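YflH protein (Bacillus subtilis, PDB 3D0W) is of unknown function but belongs to the DUF3243 family and forms an all-helical chain that pairs with a second copy of itself. Local coordinates at residues A[80-85]-A[91-96]. Numbering follows the deposited sequence.
Sequences ELWSVA and EHLAQL
Trp82 and Leu93 mark the closest approach of the two backbones, their CA atoms 8.2 Å apart, where the C-terminal part of helix 73-84 faces the middle of helix 87-101. At that spacing the backbones stay clear of each other, and the contact is made by three buried apolar side chains, with 190 Å² of surface lost between the segments. Leu93 reaches across from the second helix. Its CG lies anti to the backbone N (chi1 177°), which carries the branch out toward helix 73-84, and chi2 of 63° then brings the methyl CD2 to both Trp82 and Leu81, neighbours in sequence. CD2 meets the six-membered part of the Trp82 indole, 3.9 Å from CE3; the methyl sits at the ring edge, near the ring plane, and does not lie over a face. It also rests 4.1 Å from CB of Leu81, so it touches the root of that side chain and not its branched end. Trp82 starts off along the flank of its helix, but with CG anti to the backbone N (chi1 -160°) the indole swings its benzo edge toward helix 87-101. The same ring takes a cation-pi contact from Lys90, one turn before Leu93. OG of Ser83 donates a hydrogen bond to the carbonyl O of Glu80 at 2.7 Å. The second subunit adds its own packing, Leu100 of that chain against Leu81 and Leu96 of that chain against Ala85, while NZ of Lys99 of that chain makes a hydrogen bond with the carbonyl O of Val84. This is the apolar interface of a helical hairpin, two consecutive helices joined by a short turn, in an all-helical fold where both helices of the hairpin also take part in the contact with the second subunit.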
ATOM      1  N   GLU A  80      -6.755   3.591  -3.167  1.00 19.83           N
ATOM      2  CA  GLU A  80      -6.796   4.850  -2.426  1.00 20.63           C
ATOM      3  C   GLU A  80      -5.433   5.555  -2.503  1.00 20.45           C
ATOM      4  O   GLU A  80      -5.366   6.777  -2.626  1.00 21.34           O
ATOM      5  CB  GLU A  80      -7.181   4.603  -0.970  1.00 21.75           C
ATOM      6  CG  GLU A  80      -8.657   4.301  -0.748  1.00 25.98           C
ATOM      7  CD  GLU A  80      -9.568   5.439  -1.186  1.00 29.63           C
ATOM      8  OE1 GLU A  80      -9.244   6.617  -0.914  1.00 29.86           O
ATOM      9  OE2 GLU A  80     -10.616   5.157  -1.796  1.00 35.06           O
ATOM     10  N   LEU A  81      -4.352   4.782  -2.437  1.00 16.24           N
ATOM     11  CA  LEU A  81      -3.006   5.347  -2.542  1.00 15.67           C
ATOM     12  C   LEU A  81      -2.817   5.916  -3.939  1.00 17.39           C
ATOM     13  O   LEU A  81      -2.292   7.010  -4.110  1.00 16.65           O
ATOM     14  CB  LEU A  81      -1.939   4.267  -2.282  1.00 12.19           C
ATOM     15  CG  LEU A  81      -1.705   3.880  -0.817  1.00 12.36           C
ATOM     16  CD1 LEU A  81      -0.804   2.630  -0.716  1.00 12.27           C
ATOM     17  CD2 LEU A  81      -1.048   5.056  -0.098  1.00 14.27           C
ATOM     18  N   TRP A  82      -3.265   5.167  -4.942  1.00 16.82           N
ATOM     19  CA  TRP A  82      -3.133   5.573  -6.332  1.00 17.06           C
ATOM     20  C   TRP A  82      -3.882   6.875  -6.596  1.00 17.08           C
ATOM     21  O   TRP A  82      -3.425   7.718  -7.372  1.00 16.97           O
ATOM     22  CB  TRP A  82      -3.698   4.469  -7.241  1.00 19.43           C
ATOM     23  CG  TRP A  82      -3.226   4.501  -8.653  1.00 20.02           C
ATOM     24  CD1 TRP A  82      -3.955   4.834  -9.756  1.00 20.88           C
ATOM     25  CD2 TRP A  82      -1.929   4.117  -9.129  1.00 21.55           C
ATOM     26  NE1 TRP A  82      -3.195   4.674 -10.890  1.00 21.27           N
ATOM     27  CE2 TRP A  82      -1.948   4.235 -10.534  1.00 23.75           C
ATOM     28  CE3 TRP A  82      -0.752   3.685  -8.502  1.00 22.10           C
ATOM     29  CZ2 TRP A  82      -0.836   3.931 -11.331  1.00 25.62           C
ATOM     30  CZ3 TRP A  82       0.356   3.385  -9.292  1.00 25.92           C
ATOM     31  CH2 TRP A  82       0.304   3.511 -10.693  1.00 24.98           C
ATOM     32  N   SER A  83      -5.038   7.027  -5.956  1.00 17.17           N
ATOM     33  CA  SER A  83      -5.865   8.211  -6.158  1.00 21.35           C
ATOM     34  C   SER A  83      -5.253   9.512  -5.628  1.00 20.61           C
ATOM     35  O   SER A  83      -5.655  10.594  -6.048  1.00 22.23           O
ATOM     36  CB  SER A  83      -7.252   8.004  -5.530  1.00 20.33           C
ATOM     37  OG  SER A  83      -7.203   8.154  -4.121  1.00 23.40           O
ATOM     38  N   VAL A  84      -4.292   9.422  -4.711  1.00 20.33           N
ATOM     39  CA  VAL A  84      -3.674  10.635  -4.176  1.00 16.10           C
ATOM     40  C   VAL A  84      -2.225  10.795  -4.620  1.00 16.80           C
ATOM     41  O   VAL A  84      -1.544  11.736  -4.206  1.00 15.68           O
ATOM     42  CB  VAL A  84      -3.734  10.679  -2.615  1.00 17.04           C
ATOM     43  CG1 VAL A  84      -5.187  10.835  -2.148  1.00 17.58           C
ATOM     44  CG2 VAL A  84      -3.129   9.405  -2.015  1.00 15.78           C
ATOM     45  N   ALA A  85      -1.761   9.889  -5.479  1.00 14.52           N
ATOM     46  CA  ALA A  85      -0.377   9.920  -5.963  1.00 17.92           C
ATOM     47  C   ALA A  85      -0.134  10.809  -7.176  1.00 15.17           C
ATOM     48  O   ALA A  85      -0.964  10.858  -8.083  1.00 18.48           O
ATOM     49  CB  ALA A  85       0.096   8.483  -6.298  1.00 14.73           C
ATOM     50  N   GLU A  91       4.766   5.934 -10.312  1.00 19.30           N
ATOM     51  CA  GLU A  91       5.832   5.119 -10.870  1.00 22.75           C
ATOM     52  C   GLU A  91       6.562   4.388  -9.749  1.00 22.88           C
ATOM     53  O   GLU A  91       6.859   3.201  -9.873  1.00 21.09           O
ATOM     54  CB  GLU A  91       6.827   5.992 -11.650  1.00 27.69           C
ATOM     55  CG  GLU A  91       6.166   6.889 -12.686  1.00 35.42           C
ATOM     56  CD  GLU A  91       7.163   7.681 -13.509  1.00 39.57           C
ATOM     57  OE1 GLU A  91       8.023   8.369 -12.913  1.00 43.08           O
ATOM     58  OE2 GLU A  91       7.080   7.623 -14.753  1.00 43.45           O
ATOM     59  N   HIS A  92       6.846   5.093  -8.654  1.00 21.95           N
ATOM     60  CA  HIS A  92       7.543   4.487  -7.526  1.00 23.42           C
ATOM     61  C   HIS A  92       6.723   3.428  -6.786  1.00 23.06           C
ATOM     62  O   HIS A  92       7.270   2.408  -6.357  1.00 19.74           O
ATOM     63  CB  HIS A  92       8.014   5.569  -6.548  1.00 28.37           C
ATOM     64  CG  HIS A  92       9.132   6.411  -7.086  1.00 33.11           C
ATOM     65  ND1 HIS A  92       9.730   7.413  -6.354  1.00 36.05           N
ATOM     66  CD2 HIS A  92       9.770   6.388  -8.281  1.00 35.85           C
ATOM     67  CE1 HIS A  92      10.688   7.972  -7.073  1.00 37.81           C
ATOM     68  NE2 HIS A  92      10.733   7.368  -8.246  1.00 38.39           N
ATOM     69  N   LEU A  93       5.420   3.657  -6.635  1.00 19.38           N
ATOM     70  CA  LEU A  93       4.571   2.682  -5.957  1.00 18.62           C
ATOM     71  C   LEU A  93       4.450   1.407  -6.800  1.00 19.50           C
ATOM     72  O   LEU A  93       4.367   0.297  -6.257  1.00 19.61           O
ATOM     73  CB  LEU A  93       3.175   3.255  -5.694  1.00 20.09           C
ATOM     74  CG  LEU A  93       2.174   2.279  -5.055  1.00 21.52           C
ATOM     75  CD1 LEU A  93       2.654   1.844  -3.668  1.00 21.81           C
ATOM     76  CD2 LEU A  93       0.814   2.945  -4.957  1.00 24.19           C
ATOM     77  N   ALA A  94       4.421   1.571  -8.120  1.00 18.21           N
ATOM     78  CA  ALA A  94       4.340   0.426  -9.025  1.00 20.18           C
ATOM     79  C   ALA A  94       5.636  -0.377  -8.917  1.00 20.30           C
ATOM     80  O   ALA A  94       5.623  -1.610  -8.964  1.00 19.98           O
ATOM     81  CB  ALA A  94       4.146   0.891 -10.450  1.00 18.08           C
ATOM     82  N   GLN A  95       6.754   0.332  -8.774  1.00 20.77           N
ATOM     83  CA  GLN A  95       8.066  -0.315  -8.644  1.00 21.34           C
ATOM     84  C   GLN A  95       8.122  -1.116  -7.345  1.00 20.39           C
ATOM     85  O   GLN A  95       8.607  -2.256  -7.320  1.00 21.33           O
ATOM     86  CB  GLN A  95       9.180   0.737  -8.629  1.00 26.23           C
ATOM     87  CG  GLN A  95       9.380   1.501  -9.937  1.00 34.27           C
ATOM     88  CD  GLN A  95      10.305   2.708  -9.763  1.00 39.11           C
ATOM     89  OE1 GLN A  95      11.379   2.599  -9.167  1.00 42.06           O
ATOM     90  NE2 GLN A  95       9.888   3.862 -10.283  1.00 42.56           N
ATOM     91  N   LEU A  96       7.614  -0.524  -6.266  1.00 16.80           N
ATOM     92  CA  LEU A  96       7.620  -1.188  -4.963  1.00 17.88           C
ATOM     93  C   LEU A  96       6.729  -2.427  -4.998  1.00 18.85           C
ATOM     94  O   LEU A  96       7.061  -3.468  -4.419  1.00 16.39           O
ATOM     95  CB  LEU A  96       7.141  -0.221  -3.870  1.00 18.35           C
ATOM     96  CG  LEU A  96       7.374  -0.653  -2.420  1.00 17.85           C
ATOM     97  CD1 LEU A  96       8.874  -0.850  -2.191  1.00 18.67           C
ATOM     98  CD2 LEU A  96       6.824   0.387  -1.457  1.00 21.22           C
TER